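PDB 1WVG: CDP-glucose 4,6-dehydratase from Salmonella enterica subsp. enterica serovar Typhi, which catalyses the NAD(+)-dependent dehydration of CDP-D-glucose to CDP-4-dehydro-6-deoxy-D-glucose, an early step toward CDP-3,6-dideoxy-D-mannose for lipopolysaccharide O-antigen synthesis. Local coordinates for residues K37-D42 with E60-D65; R94-Q99 with G153-S158; A126-T131 with V244-L249. All coordinates share one frame; numbering follows the deposited sequence.

Interaction 1 (K37-D42 with E60-D65). With APR (adenosine-5-diphosphoribose), chain C.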
loop_
_atom_site.group_PDB
_atom_site.type_symbol
_atom_site.label_atom_id
_atom_site.label_comp_id
_atom_site.label_asym_id
_atom_site.label_seq_id
_atom_site.Cartn_x
_atom_site.Cartn_y
_atom_site.Cartn_z
ATOM N N LYS A 37 -33.096 24.408 -9.878
ATOM C CA LYS A 37 -32.507 25.717 -10.131
ATOM C C LYS A 37 -31.081 25.422 -10.564
ATOM O O LYS A 37 -30.363 24.744 -9.862
ATOM C CB LYS A 37 -32.606 26.679 -8.958
ATOM C CG LYS A 37 -31.805 27.967 -9.146
ATOM C CD LYS A 37 -32.121 29.060 -8.108
ATOM C CE LYS A 37 -31.314 30.340 -8.348
ATOM N NZ LYS A 37 -31.457 31.404 -7.339
ATOM N N GLY A 38 -30.684 25.853 -11.745
ATOM C CA GLY A 38 -29.351 25.577 -12.227
ATOM C C GLY A 38 -28.487 26.813 -12.087
ATOM O O GLY A 38 -28.980 27.934 -12.027
ATOM N N TYR A 39 -27.183 26.618 -12.055
ATOM C CA TYR A 39 -26.252 27.724 -11.953
ATOM C C TYR A 39 -25.031 27.274 -12.696
ATOM O O TYR A 39 -24.386 26.313 -12.291
ATOM C CB TYR A 39 -25.927 28.088 -10.480
ATOM C CG TYR A 39 -24.913 29.214 -10.243
ATOM C CD1 TYR A 39 -25.280 30.394 -9.587
ATOM C CD2 TYR A 39 -23.566 29.091 -10.595
ATOM C CE1 TYR A 39 -24.358 31.416 -9.329
ATOM C CE2 TYR A 39 -22.621 30.086 -10.312
ATOM C CZ TYR A 39 -23.021 31.274 -9.697
ATOM O OH TYR A 39 -22.102 32.275 -9.424
ATOM N N ALA A 40 -24.778 27.943 -13.817
ATOM C CA ALA A 40 -23.665 27.626 -14.687
ATOM C C ALA A 40 -23.400 28.778 -15.650
ATOM O O ALA A 40 -23.985 29.854 -15.586
ATOM C CB ALA A 40 -24.074 26.406 -15.514
ATOM N N LEU A 41 -22.504 28.548 -16.573
ATOM C CA LEU A 41 -22.223 29.566 -17.562
ATOM C C LEU A 41 -23.126 29.251 -18.732
ATOM O O LEU A 41 -23.903 28.287 -18.650
ATOM C CB LEU A 41 -20.735 29.574 -17.953
ATOM C CG LEU A 41 -19.867 29.850 -16.750
ATOM C CD1 LEU A 41 -18.448 29.441 -17.048
ATOM C CD2 LEU A 41 -19.942 31.320 -16.384
ATOM N N ASP A 42 -23.062 30.030 -19.798
ATOM C CA ASP A 42 -23.921 29.687 -20.916
ATOM C C ASP A 42 -23.477 28.339 -21.499
ATOM O O ASP A 42 -22.289 27.981 -21.375
ATOM C CB ASP A 42 -24.047 30.813 -21.973
ATOM C CG ASP A 42 -25.198 31.767 -21.731
ATOM O OD1 ASP A 42 -26.345 31.528 -22.051
ATOM O OD2 ASP A 42 -24.846 32.891 -21.153
ATOM N N GLU A 60 -35.631 26.859 -13.495
ATOM C CA GLU A 60 -35.097 28.146 -13.190
ATOM C C GLU A 60 -33.618 28.069 -13.515
ATOM O O GLU A 60 -32.800 27.547 -12.761
ATOM C CB GLU A 60 -35.369 28.544 -11.710
ATOM C CG GLU A 60 -34.912 29.969 -11.326
ATOM C CD GLU A 60 -35.029 30.288 -9.841
ATOM O OE1 GLU A 60 -35.612 29.589 -9.019
ATOM O OE2 GLU A 60 -34.419 31.411 -9.530
ATOM N N SER A 61 -33.263 28.571 -14.675
ATOM C CA SER A 61 -31.874 28.546 -15.090
ATOM C C SER A 61 -31.145 29.869 -14.834
ATOM O O SER A 61 -31.453 30.922 -15.401
ATOM C CB SER A 61 -31.785 28.099 -16.539
ATOM O OG SER A 61 -30.454 28.271 -16.986
ATOM N N HIS A 62 -30.139 29.835 -13.969
ATOM C CA HIS A 62 -29.388 31.041 -13.658
ATOM C C HIS A 62 -27.970 30.983 -14.216
ATOM O O HIS A 62 -27.228 30.018 -13.960
ATOM C CB HIS A 62 -29.391 31.345 -12.140
ATOM C CG HIS A 62 -28.468 32.462 -11.742
ATOM N ND1 HIS A 62 -28.949 33.682 -11.274
ATOM C CD2 HIS A 62 -27.103 32.536 -11.749
ATOM C CE1 HIS A 62 -27.884 34.450 -11.020
ATOM N NE2 HIS A 62 -26.758 33.795 -11.293
ATOM N N ILE A 63 -27.611 32.041 -14.976
ATOM C CA ILE A 63 -26.305 32.158 -15.606
ATOM C C ILE A 63 -25.325 32.818 -14.681
ATOM O O ILE A 63 -25.493 33.975 -14.346
ATOM C CB ILE A 63 -26.354 32.913 -16.922
ATOM C CG1 ILE A 63 -27.005 32.008 -17.935
ATOM C CG2 ILE A 63 -24.928 33.164 -17.380
ATOM C CD1 ILE A 63 -26.657 30.537 -17.702
ATOM N N GLY A 64 -24.302 32.083 -14.263
ATOM C CA GLY A 64 -23.327 32.658 -13.347
ATOM C C GLY A 64 -22.046 31.831 -13.209
ATOM O O GLY A 64 -21.971 30.679 -13.645
ATOM N N ASP A 65 -21.040 32.460 -12.600
ATOM C CA ASP A 65 -19.761 31.836 -12.444
ATOM C C ASP A 65 -19.531 31.259 -11.079
ATOM O O ASP A 65 -19.718 31.932 -10.038
ATOM C CB ASP A 65 -18.645 32.810 -12.712
ATOM C CG ASP A 65 -17.412 32.035 -12.973
ATOM O OD1 ASP A 65 -16.973 31.139 -12.253
ATOM O OD2 ASP A 65 -16.886 32.436 -14.085
HETATM N N1 APR C . -18.999 28.544 -13.502
HETATM C C2 APR C . -20.177 27.892 -13.647
HETATM N N3 APR C . -20.455 26.877 -14.408
HETATM C C4 APR C . -19.371 26.452 -15.091
HETATM C C5 APR C . -18.115 26.969 -15.048
HETATM C C6 APR C . -17.920 28.106 -14.206
HETATM N N6 APR C . -16.766 28.755 -13.980
HETATM N N7 APR C . -17.260 26.249 -15.874
HETATM C C8 APR C . -18.031 25.317 -16.413
HETATM N N9 APR C . -19.315 25.397 -15.971
HETATM C "C1'" APR C . -20.464 24.582 -16.327
HETATM C "C2'" APR C . -20.793 24.717 -17.788
HETATM O "O2'" APR C . -21.450 25.970 -18.031
HETATM C "C3'" APR C . -21.718 23.508 -17.937
HETATM O "O3'" APR C . -23.058 23.653 -17.442
HETATM O "O4'" APR C . -20.119 23.240 -16.196
HETATM C "C4'" APR C . -20.923 22.473 -17.095
HETATM C "C5'" APR C . -19.938 21.651 -17.872
HETATM O "O5'" APR C . -20.700 20.767 -18.732
HETATM P PA APR C . -20.011 19.982 -19.982
HETATM O O1A APR C . -18.825 20.735 -20.571
HETATM O O2A APR C . -21.144 19.438 -20.881
HETATM O O3A APR C . -19.370 18.750 -19.239
HETATM P PB APR C . -20.138 17.432 -18.673
HETATM O O1B APR C . -19.725 16.291 -19.571
HETATM O O2B APR C . -21.611 17.692 -18.414
HETATM O O5D APR C . -19.488 17.360 -17.221
HETATM C C5D APR C . -20.353 17.534 -16.087
HETATM O O4D APR C . -19.261 15.772 -14.724
HETATM O O1D APR C . -17.573 14.448 -15.658
HETATM C C1D APR C . -17.878 15.562 -14.771
HETATM O O2D APR C . -15.995 17.126 -14.878
HETATM C C2D APR C . -17.314 16.827 -15.373
HETATM O O3D APR C . -17.779 18.140 -13.438
HETATM C C3D APR C . -18.212 17.895 -14.774
HETATM C C4D APR C . -19.554 17.203 -14.847
#
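The Tyr39 ring runs alongside the His62 imidazole, both pointing the same way off the sheet; their planes are nearly parallel (11°), but the rings are slid so far apart that they barely overlap, and the closest touch is CD1 of Tyr39 to CD2 of His62 at 3.5 Å. With CG anti to the backbone N (chi1 178°), Tyr39 reaches past the end of strand 60-63: CA of Gly64 packs over one face of its ring, and OH lies 2.5 Å from the backbone O of Asp65, a doubtfully short hydrogen bond. On the same face, extended Lys37 crosses Glu60 in a long salt bridge, NZ to OE2 3.7 Å, while Glu78 of helix 69-79 is the lysine's stronger partner. Beneath these side chains strands 37-40 and 60-63 pair in parallel, from Gly38 N to Glu60 O (2.9 Å) through to Gly64 N on Ala40 O (2.6 Å). Both strands end at the adenosine of the bound ADP-ribose. Leu41 N donates to its O2' (3.1 Å), and Asp65 OD1 accepts from adenine N6 at 3.0 Å, nearly straight at 169°. Asp65 also bridges to Arg67, so this Rossmann edge probably presents a fixed carboxylate to the adenine amino group.

Interaction 2 (R94-Q99 with G153-S158). With CXY (cytidine-5'-diphospho-beta-D-xylose), chain D; APR (adenosine-5-diphosphoribose), chain C.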
loop_
_atom_site.group_PDB
_atom_site.type_symbol
_atom_site.label_atom_id
_atom_site.label_comp_id
_atom_site.label_asym_id
_atom_site.label_seq_id
_atom_site.Cartn_x
_atom_site.Cartn_y
_atom_site.Cartn_z
ATOM N N ARG A 94 -7.156 17.949 -22.761
ATOM C CA ARG A 94 -6.281 18.700 -23.661
ATOM C C ARG A 94 -6.389 20.182 -23.396
ATOM O O ARG A 94 -5.388 20.877 -23.343
ATOM C CB ARG A 94 -6.422 18.311 -25.136
ATOM C CG ARG A 94 -6.592 16.800 -25.371
ATOM C CD ARG A 94 -6.131 16.285 -26.735
ATOM N NE ARG A 94 -6.898 16.741 -27.890
ATOM C CZ ARG A 94 -6.323 17.025 -29.054
ATOM N NH1 ARG A 94 -5.011 16.916 -29.220
ATOM N NH2 ARG A 94 -7.067 17.423 -30.083
ATOM N N LEU A 95 -7.627 20.642 -23.190
ATOM C CA LEU A 95 -7.868 22.028 -22.838
ATOM C C LEU A 95 -7.162 22.426 -21.540
ATOM O O LEU A 95 -6.566 23.509 -21.461
ATOM C CB LEU A 95 -9.368 22.362 -22.793
ATOM C CG LEU A 95 -9.599 23.762 -22.258
ATOM C CD1 LEU A 95 -8.760 24.746 -23.071
ATOM C CD2 LEU A 95 -11.076 24.107 -22.405
ATOM N N SER A 96 -7.210 21.541 -20.517
ATOM C CA SER A 96 -6.586 21.827 -19.236
ATOM C C SER A 96 -5.129 22.089 -19.418
ATOM O O SER A 96 -4.474 22.832 -18.707
ATOM C CB SER A 96 -6.756 20.666 -18.266
ATOM O OG SER A 96 -5.932 19.581 -18.636
ATOM N N TYR A 97 -4.561 21.438 -20.383
ATOM C CA TYR A 97 -3.167 21.699 -20.612
ATOM C C TYR A 97 -2.978 23.134 -21.108
ATOM O O TYR A 97 -2.008 23.808 -20.780
ATOM C CB TYR A 97 -2.645 20.728 -21.690
ATOM C CG TYR A 97 -2.249 19.332 -21.185
ATOM C CD1 TYR A 97 -2.948 18.202 -21.613
ATOM C CD2 TYR A 97 -1.155 19.133 -20.337
ATOM C CE1 TYR A 97 -2.560 16.918 -21.211
ATOM C CE2 TYR A 97 -0.753 17.862 -19.914
ATOM C CZ TYR A 97 -1.467 16.749 -20.361
ATOM O OH TYR A 97 -1.110 15.497 -19.961
ATOM N N GLU A 98 -3.922 23.609 -21.910
ATOM C CA GLU A 98 -3.811 24.951 -22.433
ATOM C C GLU A 98 -4.205 25.991 -21.427
ATOM O O GLU A 98 -3.670 27.096 -21.452
ATOM C CB GLU A 98 -4.654 25.166 -23.692
ATOM C CG GLU A 98 -4.196 24.286 -24.896
ATOM C CD GLU A 98 -5.310 24.106 -25.927
ATOM O OE1 GLU A 98 -6.332 24.780 -25.975
ATOM O OE2 GLU A 98 -5.068 23.128 -26.763
ATOM N N GLN A 99 -5.147 25.639 -20.552
ATOM C CA GLN A 99 -5.643 26.598 -19.568
ATOM C C GLN A 99 -5.610 26.084 -18.127
ATOM O O GLN A 99 -6.648 25.905 -17.499
ATOM C CB GLN A 99 -7.124 26.842 -19.914
ATOM C CG GLN A 99 -7.303 27.711 -21.167
ATOM C CD GLN A 99 -6.924 29.165 -20.903
ATOM O OE1 GLN A 99 -7.718 29.932 -20.338
ATOM N NE2 GLN A 99 -5.709 29.540 -21.321
ATOM N N GLY A 153 -3.447 12.727 -10.462
ATOM C CA GLY A 153 -3.845 13.245 -11.774
ATOM C C GLY A 153 -2.632 13.771 -12.510
ATOM O O GLY A 153 -1.938 14.608 -11.980
ATOM N N TYR A 154 -2.365 13.287 -13.703
ATOM C CA TYR A 154 -1.193 13.738 -14.453
ATOM C C TYR A 154 -1.368 15.146 -15.019
ATOM O O TYR A 154 -0.578 16.029 -14.707
ATOM C CB TYR A 154 -0.878 12.720 -15.537
ATOM C CG TYR A 154 0.331 12.987 -16.406
ATOM C CD1 TYR A 154 1.489 12.220 -16.266
ATOM C CD2 TYR A 154 0.277 13.955 -17.411
ATOM C CE1 TYR A 154 2.584 12.419 -17.104
ATOM C CE2 TYR A 154 1.373 14.175 -18.243
ATOM C CZ TYR A 154 2.522 13.397 -18.095
ATOM O OH TYR A 154 3.604 13.577 -18.921
ATOM N N ASP A 155 -2.425 15.341 -15.807
ATOM C CA ASP A 155 -2.739 16.642 -16.411
ATOM C C ASP A 155 -3.532 17.556 -15.456
ATOM O O ASP A 155 -4.066 17.115 -14.437
ATOM C CB ASP A 155 -3.551 16.374 -17.678
ATOM C CG ASP A 155 -4.765 15.591 -17.303
ATOM O OD1 ASP A 155 -4.740 14.403 -17.074
ATOM O OD2 ASP A 155 -5.816 16.349 -17.188
ATOM N N PRO A 156 -3.643 18.853 -15.754
ATOM C CA PRO A 156 -4.372 19.785 -14.866
ATOM C C PRO A 156 -5.839 19.439 -14.572
ATOM O O PRO A 156 -6.391 19.681 -13.494
ATOM C CB PRO A 156 -4.258 21.153 -15.540
ATOM C CG PRO A 156 -3.033 21.062 -16.462
ATOM C CD PRO A 156 -2.772 19.587 -16.723
ATOM N N TYR A 157 -6.499 18.872 -15.556
ATOM C CA TYR A 157 -7.887 18.473 -15.346
ATOM C C TYR A 157 -7.968 17.302 -14.338
ATOM O O TYR A 157 -8.613 17.397 -13.293
ATOM C CB TYR A 157 -8.563 18.075 -16.659
ATOM C CG TYR A 157 -9.857 17.415 -16.304
ATOM C CD1 TYR A 157 -10.896 18.174 -15.767
ATOM C CD2 TYR A 157 -10.050 16.045 -16.494
ATOM C CE1 TYR A 157 -12.118 17.577 -15.461
ATOM C CE2 TYR A 157 -11.254 15.425 -16.161
ATOM C CZ TYR A 157 -12.290 16.203 -15.629
ATOM O OH TYR A 157 -13.499 15.632 -15.301
ATOM N N SER A 158 -7.271 16.199 -14.646
ATOM C CA SER A 158 -7.256 15.041 -13.763
ATOM C C SER A 158 -6.925 15.442 -12.358
ATOM O O SER A 158 -7.643 15.119 -11.417
ATOM C CB SER A 158 -6.156 14.108 -14.172
ATOM O OG SER A 158 -6.535 13.641 -15.441
HETATM O O1B CXY D . -11.287 10.196 -21.020
HETATM P PB CXY D . -11.513 11.636 -21.437
HETATM O O2B CXY D . -10.248 12.398 -21.731
HETATM O "O1'" CXY D . -12.373 12.412 -20.270
HETATM O O3A CXY D . -12.429 11.347 -22.648
HETATM P PA CXY D . -12.191 11.512 -24.268
HETATM O O1A CXY D . -13.493 11.138 -24.882
HETATM O O2A CXY D . -11.728 12.876 -24.600
HETATM O O5D CXY D . -11.016 10.468 -24.523
HETATM C C5D CXY D . -11.345 9.073 -24.527
HETATM C C4D CXY D . -10.201 8.312 -25.151
HETATM O O4D CXY D . -10.400 8.318 -26.586
HETATM C C3D CXY D . -8.782 8.811 -24.880
HETATM O O3D CXY D . -7.747 7.768 -24.780
HETATM C C2D CXY D . -8.612 9.686 -26.135
HETATM O O2D CXY D . -7.215 9.871 -26.378
HETATM C C1D CXY D . -9.227 8.784 -27.181
HETATM N N1 CXY D . -9.591 9.480 -28.420
HETATM C C6 CXY D . -10.522 10.506 -28.396
HETATM C C5 CXY D . -10.898 11.144 -29.477
HETATM C C4 CXY D . -10.348 10.829 -30.750
HETATM N N3 CXY D . -9.422 9.773 -30.717
HETATM C C2 CXY D . -8.999 9.073 -29.600
HETATM N N4 CXY D . -10.611 11.391 -31.807
HETATM O O2 CXY D . -8.159 8.168 -29.643
HETATM C "C1'" CXY D . -13.775 12.250 -20.399
HETATM C "C2'" CXY D . -14.386 13.580 -20.034
HETATM C "C3'" CXY D . -13.987 13.859 -18.598
HETATM C "C4'" CXY D . -14.504 12.751 -17.681
HETATM C "C5'" CXY D . -13.983 11.402 -18.161
HETATM O "O2'" CXY D . -13.879 14.648 -20.864
HETATM O "O3'" CXY D . -14.605 15.084 -18.162
HETATM O "O4'" CXY D . -14.105 13.003 -16.335
HETATM O "O5'" CXY D . -14.307 11.195 -19.539
HETATM N N1 APR C . -18.999 28.544 -13.502
HETATM C C2 APR C . -20.177 27.892 -13.647
HETATM N N3 APR C . -20.455 26.877 -14.408
HETATM C C4 APR C . -19.371 26.452 -15.091
HETATM C C5 APR C . -18.115 26.969 -15.048
HETATM C C6 APR C . -17.920 28.106 -14.206
HETATM N N6 APR C . -16.766 28.755 -13.980
HETATM N N7 APR C . -17.260 26.249 -15.874
HETATM C C8 APR C . -18.031 25.317 -16.413
HETATM N N9 APR C . -19.315 25.397 -15.971
HETATM C "C1'" APR C . -20.464 24.582 -16.327
HETATM C "C2'" APR C . -20.793 24.717 -17.788
HETATM O "O2'" APR C . -21.450 25.970 -18.031
HETATM C "C3'" APR C . -21.718 23.508 -17.937
HETATM O "O3'" APR C . -23.058 23.653 -17.442
HETATM O "O4'" APR C . -20.119 23.240 -16.196
HETATM C "C4'" APR C . -20.923 22.473 -17.095
HETATM C "C5'" APR C . -19.938 21.651 -17.872
HETATM O "O5'" APR C . -20.700 20.767 -18.732
HETATM P PA APR C . -20.011 19.982 -19.982
HETATM O O1A APR C . -18.825 20.735 -20.571
HETATM O O2A APR C . -21.144 19.438 -20.881
HETATM O O3A APR C . -19.370 18.750 -19.239
HETATM P PB APR C . -20.138 17.432 -18.673
HETATM O O1B APR C . -19.725 16.291 -19.571
HETATM O O2B APR C . -21.611 17.692 -18.414
HETATM O O5D APR C . -19.488 17.360 -17.221
HETATM C C5D APR C . -20.353 17.534 -16.087
HETATM O O4D APR C . -19.261 15.772 -14.724
HETATM O O1D APR C . -17.573 14.448 -15.658
HETATM C C1D APR C . -17.878 15.562 -14.771
HETATM O O2D APR C . -15.995 17.126 -14.878
HETATM C C2D APR C . -17.314 16.827 -15.373
HETATM O O3D APR C . -17.779 18.140 -13.438
HETATM C C3D APR C . -18.212 17.895 -14.774
HETATM C C4D APR C . -19.554 17.203 -14.847
#
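CB of Asp155 sits over one face of the Tyr97 ring, 3.4 Å from CZ, and the tyrosine side chain crosses both Asp155 and Pro156 at about a right angle. Such packing carries most of the contact, in which Ser96 and Tyr97 on helix 94-98 rest on the turn that starts helix 156-175. The Tyr97 hydroxyl lies at the edge of the Tyr154 ring, 3.3 Å from CD2, and donates its own hydrogen bond to the backbone O of His298. Pro156 presses CG against the carbonyl O of Ser96 (3.2 Å), while CB of Ser96 meets CB of Tyr157.

The polar bonds stay mainly within each side. Asp155 is the N-cap: its CG lies between the backbone N and the carbonyl carbon (chi1 57°), which turns the carboxylate back over the first turn. There OD2 takes Ser158 N at 2.9 Å from above the carboxylate plane, and OD1 meets Ser158 OG on its syn side. Ser96 OG is held by the carbonyl of Val93.

Ligand bonds belong to Tyr157, whose ring leads away from Ser96. Its OH hydrogen-bonds to O4' of the xylose and to O2D of the ADP-ribose, each at 2.9 Å, joining substrate analogue and cofactor fragment; this is consistent with the tyrosine of the YxxxK motif of short-chain dehydrogenases/reductases.

Helix 100-121 backs the contact through Thr103, Tyr104 and Asn107, and Ser174 of the second subunit packs on Tyr97 and Pro156, placing the helix start between helix 100-121 and the second subunit.

Interaction 3 (A126-T131 with V244-L249). With APR (adenosine-5-diphosphoribose), chain C.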
loop_
_atom_site.group_PDB
_atom_site.type_symbol
_atom_site.label_atom_id
_atom_site.label_comp_id
_atom_site.label_asym_id
_atom_site.label_seq_id
_atom_site.Cartn_x
_atom_site.Cartn_y
_atom_site.Cartn_z
ATOM N N ALA A 126 -28.666 16.961 1.422
ATOM C CA ALA A 126 -27.806 16.074 0.692
ATOM C C ALA A 126 -27.011 16.848 -0.309
ATOM O O ALA A 126 -27.552 17.718 -0.964
ATOM C CB ALA A 126 -28.655 15.046 -0.037
ATOM N N VAL A 127 -25.728 16.552 -0.367
ATOM C CA VAL A 127 -24.828 17.180 -1.299
ATOM C C VAL A 127 -24.103 16.078 -2.050
ATOM O O VAL A 127 -23.466 15.201 -1.461
ATOM C CB VAL A 127 -23.846 18.142 -0.656
ATOM C CG1 VAL A 127 -23.013 18.813 -1.752
ATOM C CG2 VAL A 127 -24.566 19.191 0.172
ATOM N N VAL A 128 -24.256 16.116 -3.366
ATOM C CA VAL A 128 -23.633 15.164 -4.271
ATOM C C VAL A 128 -22.574 15.875 -5.099
ATOM O O VAL A 128 -22.885 16.578 -6.058
ATOM C CB VAL A 128 -24.616 14.432 -5.168
ATOM C CG1 VAL A 128 -23.852 13.444 -6.036
ATOM C CG2 VAL A 128 -25.651 13.691 -4.303
ATOM N N ASN A 129 -21.304 15.703 -4.709
ATOM C CA ASN A 129 -20.179 16.325 -5.390
ATOM C C ASN A 129 -19.644 15.447 -6.537
ATOM O O ASN A 129 -19.044 14.406 -6.337
ATOM C CB ASN A 129 -19.090 16.767 -4.369
ATOM C CG ASN A 129 -17.775 17.229 -4.997
ATOM O OD1 ASN A 129 -17.812 17.982 -5.961
ATOM N ND2 ASN A 129 -16.612 16.788 -4.489
ATOM N N ILE A 130 -19.869 15.866 -7.767
ATOM C CA ILE A 130 -19.397 15.132 -8.907
ATOM C C ILE A 130 -17.930 15.404 -9.192
ATOM O O ILE A 130 -17.528 16.530 -9.513
ATOM C CB ILE A 130 -20.168 15.500 -10.168
ATOM C CG1 ILE A 130 -21.525 14.799 -10.162
ATOM C CG2 ILE A 130 -19.329 15.034 -11.366
ATOM C CD1 ILE A 130 -22.420 15.263 -9.046
ATOM N N THR A 131 -17.097 14.369 -9.086
ATOM C CA THR A 131 -15.690 14.579 -9.368
ATOM C C THR A 131 -15.370 13.982 -10.740
ATOM O O THR A 131 -15.883 14.437 -11.764
ATOM C CB THR A 131 -14.732 14.183 -8.210
ATOM O OG1 THR A 131 -14.845 12.793 -7.949
ATOM C CG2 THR A 131 -15.087 14.963 -6.956
ATOM N N VAL A 244 -29.618 8.034 -6.805
ATOM C CA VAL A 244 -29.803 7.070 -5.724
ATOM C C VAL A 244 -29.107 7.497 -4.448
ATOM O O VAL A 244 -29.674 7.433 -3.342
ATOM C CB VAL A 244 -29.428 5.659 -6.124
ATOM C CG1 VAL A 244 -29.229 4.835 -4.854
ATOM C CG2 VAL A 244 -30.526 5.071 -7.018
ATOM N N VAL A 245 -27.887 7.993 -4.602
ATOM C CA VAL A 245 -27.190 8.406 -3.407
ATOM C C VAL A 245 -27.842 9.594 -2.808
ATOM O O VAL A 245 -27.891 9.703 -1.594
ATOM C CB VAL A 245 -25.674 8.607 -3.518
ATOM C CG1 VAL A 245 -25.021 7.386 -4.136
ATOM C CG2 VAL A 245 -25.446 9.785 -4.435
ATOM N N ALA A 246 -28.329 10.493 -3.646
ATOM C CA ALA A 246 -28.975 11.646 -3.030
ATOM C C ALA A 246 -30.152 11.198 -2.154
ATOM O O ALA A 246 -30.417 11.739 -1.073
ATOM C CB ALA A 246 -29.479 12.607 -4.097
ATOM N N GLN A 247 -30.879 10.212 -2.652
ATOM C CA GLN A 247 -32.004 9.683 -1.917
ATOM C C GLN A 247 -31.571 9.220 -0.514
ATOM O O GLN A 247 -32.098 9.628 0.529
ATOM C CB GLN A 247 -32.563 8.529 -2.749
ATOM C CG GLN A 247 -33.517 9.073 -3.833
ATOM C CD GLN A 247 -33.868 8.089 -4.938
ATOM O OE1 GLN A 247 -34.287 8.510 -6.030
ATOM N NE2 GLN A 247 -33.691 6.789 -4.678
ATOM N N ARG A 248 -30.564 8.353 -0.524
ATOM C CA ARG A 248 -29.976 7.779 0.674
ATOM C C ARG A 248 -29.396 8.813 1.598
ATOM O O ARG A 248 -29.577 8.745 2.802
ATOM C CB ARG A 248 -28.921 6.767 0.310
ATOM C CG ARG A 248 -29.623 5.717 -0.526
ATOM C CD ARG A 248 -30.487 4.817 0.347
ATOM N NE ARG A 248 -29.978 3.458 0.259
ATOM C CZ ARG A 248 -29.992 2.548 1.224
ATOM N NH1 ARG A 248 -30.535 2.780 2.424
ATOM N NH2 ARG A 248 -29.438 1.355 0.958
ATOM N N LEU A 249 -28.715 9.796 1.035
ATOM C CA LEU A 249 -28.129 10.850 1.869
ATOM C C LEU A 249 -29.222 11.647 2.544
ATOM O O LEU A 249 -29.043 12.198 3.627
ATOM C CB LEU A 249 -27.252 11.869 1.083
ATOM C CG LEU A 249 -25.859 11.363 0.690
ATOM C CD1 LEU A 249 -25.287 12.248 -0.434
ATOM C CD2 LEU A 249 -24.942 11.390 1.918
HETATM N N1 APR C . -18.999 28.544 -13.502
HETATM C C2 APR C . -20.177 27.892 -13.647
HETATM N N3 APR C . -20.455 26.877 -14.408
HETATM C C4 APR C . -19.371 26.452 -15.091
HETATM C C5 APR C . -18.115 26.969 -15.048
HETATM C C6 APR C . -17.920 28.106 -14.206
HETATM N N6 APR C . -16.766 28.755 -13.980
HETATM N N7 APR C . -17.260 26.249 -15.874
HETATM C C8 APR C . -18.031 25.317 -16.413
HETATM N N9 APR C . -19.315 25.397 -15.971
HETATM C "C1'" APR C . -20.464 24.582 -16.327
HETATM C "C2'" APR C . -20.793 24.717 -17.788
HETATM O "O2'" APR C . -21.450 25.970 -18.031
HETATM C "C3'" APR C . -21.718 23.508 -17.937
HETATM O "O3'" APR C . -23.058 23.653 -17.442
HETATM O "O4'" APR C . -20.119 23.240 -16.196
HETATM C "C4'" APR C . -20.923 22.473 -17.095
HETATM C "C5'" APR C . -19.938 21.651 -17.872
HETATM O "O5'" APR C . -20.700 20.767 -18.732
HETATM P PA APR C . -20.011 19.982 -19.982
HETATM O O1A APR C . -18.825 20.735 -20.571
HETATM O O2A APR C . -21.144 19.438 -20.881
HETATM O O3A APR C . -19.370 18.750 -19.239
HETATM P PB APR C . -20.138 17.432 -18.673
HETATM O O1B APR C . -19.725 16.291 -19.571
HETATM O O2B APR C . -21.611 17.692 -18.414
HETATM O O5D APR C . -19.488 17.360 -17.221
HETATM C C5D APR C . -20.353 17.534 -16.087
HETATM O O4D APR C . -19.261 15.772 -14.724
HETATM O O1D APR C . -17.573 14.448 -15.658
HETATM C C1D APR C . -17.878 15.562 -14.771
HETATM O O2D APR C . -15.995 17.126 -14.878
HETATM C C2D APR C . -17.314 16.827 -15.373
HETATM O O3D APR C . -17.779 18.140 -13.438
HETATM C C3D APR C . -18.212 17.895 -14.774
HETATM C C4D APR C . -19.554 17.203 -14.847
#
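Ala126 and Leu249 meet methyl to methylene, CB to CB 3.6 Å, where strand 126-130 comes nearest to helix 244-249. Two residues along, Val128 turns one methyl, CG2, into the helix; it lies 3.9 Å from CG2 of Val245, 4.0 Å from CB of Ala246 and 4.1 Å from CD1 of Leu249. That branch is aimed by a chi1 of -178°, which sets CG2 beside the backbone N and CG1 beside the carbonyl carbon. Leu249 extends CD1 to the carbonyl O of Val127 (3.6 Å). No hydrogen bond crosses here. The helix runs roughly antiparallel to the strand, at 149° between their directions, the short segments' axes 7.7 Å apart at their closest, as a helix laid on the parallel sheet of a Rossmann fold. With only a methyl each, Ala126 and Ala246 let the helix lie close. Strands 83-86 and 187-197 flank the central strand by backbone bonding, and Phe85 of the former touches both Val128 and Ala246, while Ala189 of the latter touches Leu249. On the other face Val127 packs on Leu115 and Val118 of helix 100-121. CG2 of Ile130 reaches O4D of the ADP-ribose at 3.4 Å, and Thr131 OG1 is bonded to Glu165.

Overall arrangement
From the N terminus, interaction 1 closes first, bringing 60-65 back beside 37-42 across a short beta-alpha-beta unit before any other contact has opened. Interaction 2 then starts at 94-99, and its loop, passing through strand 126-130, closes at 153-158. Interaction 3 opens inside that loop at 126-131 and closes well beyond it at 244-249, so interactions 2 and 3 cross, while interaction 1 stands in series with both. Interactions 1 and 3 reach the same parallel sheet, their centres 20 Å apart, whereas interaction 2 joins two helix ends near the bound CDP-xylose. Residues from all three touch the bound ADP-ribose, from adenosine to the distal ribose.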